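Local coordinates for protein 2-methyl-3-hydroxypyridine-5-carboxylic acid oxygenase (Mesorhizobium loti, PDB 3ALJ) that probably uses bound FAD to oxygenate 2-methyl-3-hydroxypyridine-5-carboxylic acid and open its pyridine ring, a step in the breakdown of vitamin B6, at residues P207-S215 with L224-D232. Residues are numbered along the deposited sequence; the frame is centred on the assembly and turned at random.
Sequences PRVQRILYS and LGLMAPAAD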
loop_
_atom_site.group_PDB
_atom_site.type_symbol
_atom_site.label_atom_id
_atom_site.label_comp_id
_atom_site.label_asym_id
_atom_site.label_seq_id
_atom_site.Cartn_x
_atom_site.Cartn_y
_atom_site.Cartn_z
ATOM N N PRO A 207 -20.391 22.813 4.200
ATOM C CA PRO A 207 -20.527 23.503 5.487
ATOM C C PRO A 207 -19.717 22.806 6.586
ATOM O O PRO A 207 -19.572 23.402 7.658
ATOM C CB PRO A 207 -22.045 23.392 5.775
ATOM C CG PRO A 207 -22.454 22.048 5.135
ATOM C CD PRO A 207 -21.591 22.026 3.825
ATOM N N ARG A 208 -19.129 21.609 6.273
ATOM C CA ARG A 208 -18.092 21.091 7.159
ATOM C C ARG A 208 -17.090 20.337 6.328
ATOM O O ARG A 208 -17.253 20.156 5.129
ATOM C CB ARG A 208 -18.644 20.069 8.171
ATOM C CG ARG A 208 -19.895 20.568 8.908
ATOM C CD ARG A 208 -20.597 19.473 9.661
ATOM N NE ARG A 208 -21.083 18.415 8.784
ATOM C CZ ARG A 208 -22.333 18.258 8.409
ATOM N NH1 ARG A 208 -23.186 19.215 8.818
ATOM N NH2 ARG A 208 -22.720 17.219 7.656
ATOM N N VAL A 209 -15.964 19.966 6.982
ATOM C CA VAL A 209 -14.819 19.353 6.284
ATOM C C VAL A 209 -15.165 17.879 6.269
ATOM O O VAL A 209 -15.005 17.147 7.307
ATOM C CB VAL A 209 -13.515 19.672 7.028
ATOM C CG1 VAL A 209 -12.398 19.052 6.351
ATOM C CG2 VAL A 209 -13.324 21.255 7.026
ATOM N N GLN A 210 -15.538 17.369 5.103
ATOM C CA GLN A 210 -15.875 15.965 4.934
ATOM C C GLN A 210 -15.540 15.619 3.497
ATOM O O GLN A 210 -15.950 16.353 2.576
ATOM C CB GLN A 210 -17.362 15.542 5.194
ATOM C CG GLN A 210 -17.699 15.612 6.703
ATOM C CD GLN A 210 -19.163 15.238 6.947
ATOM O OE1 GLN A 210 -19.784 15.977 7.686
ATOM N NE2 GLN A 210 -19.687 14.160 6.493
ATOM N N ARG A 211 -14.949 14.459 3.299
ATOM C CA ARG A 211 -14.576 13.980 1.959
ATOM C C ARG A 211 -14.910 12.535 1.882
ATOM O O ARG A 211 -14.662 11.767 2.851
ATOM C CB ARG A 211 -13.061 14.240 1.838
ATOM C CG ARG A 211 -12.379 13.571 0.595
ATOM C CD ARG A 211 -10.877 13.734 0.803
ATOM N NE ARG A 211 -10.112 13.160 -0.316
ATOM C CZ ARG A 211 -8.799 12.938 -0.278
ATOM N NH1 ARG A 211 -8.154 12.440 -1.364
ATOM N NH2 ARG A 211 -8.079 13.192 0.857
ATOM N N ILE A 212 -15.342 12.078 0.719
ATOM C CA ILE A 212 -15.415 10.612 0.432
ATOM C C ILE A 212 -14.595 10.374 -0.850
ATOM O O ILE A 212 -14.853 10.992 -1.900
ATOM C CB ILE A 212 -16.849 10.108 0.175
ATOM C CG1 ILE A 212 -17.580 10.239 1.519
ATOM C CG2 ILE A 212 -16.876 8.666 -0.365
ATOM C CD1 ILE A 212 -19.078 9.599 1.540
ATOM N N LEU A 213 -13.648 9.406 -0.804
ATOM C CA LEU A 213 -13.055 8.871 -2.053
ATOM C C LEU A 213 -13.894 7.631 -2.369
ATOM O O LEU A 213 -13.965 6.643 -1.612
ATOM C CB LEU A 213 -11.587 8.506 -1.783
ATOM C CG LEU A 213 -10.940 7.909 -3.045
ATOM C CD1 LEU A 213 -10.825 9.031 -4.108
ATOM C CD2 LEU A 213 -9.487 7.398 -2.761
ATOM N N TYR A 214 -14.500 7.690 -3.547
ATOM C CA TYR A 214 -15.414 6.643 -4.083
ATOM C C TYR A 214 -14.627 5.831 -5.117
ATOM O O TYR A 214 -14.157 6.365 -6.114
ATOM C CB TYR A 214 -16.649 7.405 -4.706
ATOM C CG TYR A 214 -17.587 6.576 -5.538
ATOM C CD1 TYR A 214 -17.299 6.256 -6.880
ATOM C CD2 TYR A 214 -18.688 6.041 -4.941
ATOM C CE1 TYR A 214 -18.226 5.475 -7.649
ATOM C CE2 TYR A 214 -19.639 5.263 -5.665
ATOM C CZ TYR A 214 -19.338 5.034 -6.965
ATOM O OH TYR A 214 -20.160 4.182 -7.755
ATOM N N SER A 215 -14.486 4.504 -4.826
ATOM C CA SER A 215 -13.472 3.704 -5.526
ATOM C C SER A 215 -14.006 2.311 -5.907
ATOM O O SER A 215 -13.930 1.335 -5.132
ATOM C CB SER A 215 -12.255 3.493 -4.624
ATOM O OG SER A 215 -11.746 4.801 -4.256
ATOM N N LEU A 224 -14.962 2.577 -0.178
ATOM C CA LEU A 224 -15.173 3.968 0.242
ATOM C C LEU A 224 -14.183 4.376 1.272
ATOM O O LEU A 224 -13.869 3.584 2.174
ATOM C CB LEU A 224 -16.538 4.162 0.917
ATOM C CG LEU A 224 -17.735 3.901 -0.010
ATOM C CD1 LEU A 224 -19.046 4.069 0.779
ATOM C CD2 LEU A 224 -17.671 4.906 -1.250
ATOM N N GLY A 225 -13.684 5.605 1.178
ATOM C CA GLY A 225 -12.803 6.205 2.236
ATOM C C GLY A 225 -13.548 7.399 2.732
ATOM O O GLY A 225 -13.788 8.330 1.960
ATOM N N LEU A 226 -13.935 7.402 3.993
ATOM C CA LEU A 226 -14.748 8.496 4.595
ATOM C C LEU A 226 -13.803 9.309 5.450
ATOM O O LEU A 226 -13.308 8.761 6.481
ATOM C CB LEU A 226 -15.962 7.951 5.396
ATOM C CG LEU A 226 -17.245 7.685 4.636
ATOM C CD1 LEU A 226 -17.106 6.792 3.466
ATOM C CD2 LEU A 226 -18.275 7.016 5.672
ATOM N N MET A 227 -13.460 10.550 5.090
ATOM C CA MET A 227 -12.452 11.311 5.780
ATOM C C MET A 227 -13.011 12.544 6.416
ATOM O O MET A 227 -13.604 13.445 5.730
ATOM C CB MET A 227 -11.458 11.688 4.734
ATOM C CG MET A 227 -10.930 10.505 4.015
ATOM S SD MET A 227 -9.712 10.954 2.755
ATOM C CE MET A 227 -10.121 9.834 1.359
ATOM N N ALA A 228 -12.855 12.702 7.741
ATOM C CA ALA A 228 -13.210 13.903 8.499
ATOM C C ALA A 228 -12.185 13.998 9.608
ATOM O O ALA A 228 -11.604 12.960 10.022
ATOM C CB ALA A 228 -14.580 13.700 9.115
ATOM N N PRO A 229 -11.960 15.221 10.094
ATOM C CA PRO A 229 -10.930 15.423 11.113
ATOM C C PRO A 229 -11.362 14.728 12.450
ATOM O O PRO A 229 -12.550 14.552 12.744
ATOM C CB PRO A 229 -11.001 16.925 11.371
ATOM C CG PRO A 229 -11.741 17.517 10.218
ATOM C CD PRO A 229 -12.589 16.489 9.674
ATOM N N ALA A 230 -10.356 14.322 13.211
ATOM C CA ALA A 230 -10.639 13.629 14.486
ATOM C C ALA A 230 -11.354 14.574 15.438
ATOM O O ALA A 230 -12.145 14.060 16.280
ATOM C CB ALA A 230 -9.324 13.188 15.145
ATOM N N ALA A 231 -11.144 15.872 15.302
ATOM C CA ALA A 231 -11.892 16.870 16.098
ATOM C C ALA A 231 -13.403 16.921 15.799
ATOM O O ALA A 231 -14.168 17.613 16.515
ATOM C CB ALA A 231 -11.218 18.264 15.921
ATOM N N ASP A 232 -13.903 16.231 14.760
ATOM C CA ASP A 232 -15.283 16.197 14.398
ATOM C C ASP A 232 -15.843 14.929 14.985
ATOM O O ASP A 232 -15.604 13.832 14.451
ATOM C CB ASP A 232 -15.434 16.264 12.869
ATOM C CG ASP A 232 -16.863 15.925 12.418
ATOM O OD1 ASP A 232 -17.824 15.719 13.215
ATOM O OD2 ASP A 232 -17.101 15.937 11.173
HETATM O O HOH W 1 -15.822 17.885 9.753
#
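The antiparallel hairpin of strands 211-216 and 221-228, in the middle of the seven-stranded mixed sheet, is joined here by two hydrogen-bonded pairs, Arg211 with Met227 and Leu213 with Gly225. Met227 N donates almost straight to Arg211 O (2.8 Å, 176° at the hydrogen), and Arg211 N returns a bond to Met227 O. On the face carrying Leu213, the extended Arg211 chain, its CG anti to the backbone N (chi1 169°), slants across Met227. The thioether lies over one face of the guanidinium, with Met227 SD 3.4 Å from Arg211 NH2, while the bend at chi3 brings Met227 CE to 3.7 Å from Leu213 CB. Arg211 NH1 forms a salt bridge with Asp201 of strand 199-203. Replacing Arg211 by an alanine is likely to leave Asp201 without this cationic mate and one side of the Met227 thioether without its cover. On the other face, Ile212 CD1 packs alongside Leu226 CD1 (3.9 Å), and Leu224 CD2 touches both Ile212 CG2 and the ring of Tyr214. Beyond the strands, a water donates to Val209 O and Asp232 OD2, while Asp232 OD1 accepts from Gly235 N. Apolar contacts thus dominate one face, whereas the other pairs a polarisable sulfur with a guanidinium whose charge Asp201 probably balances.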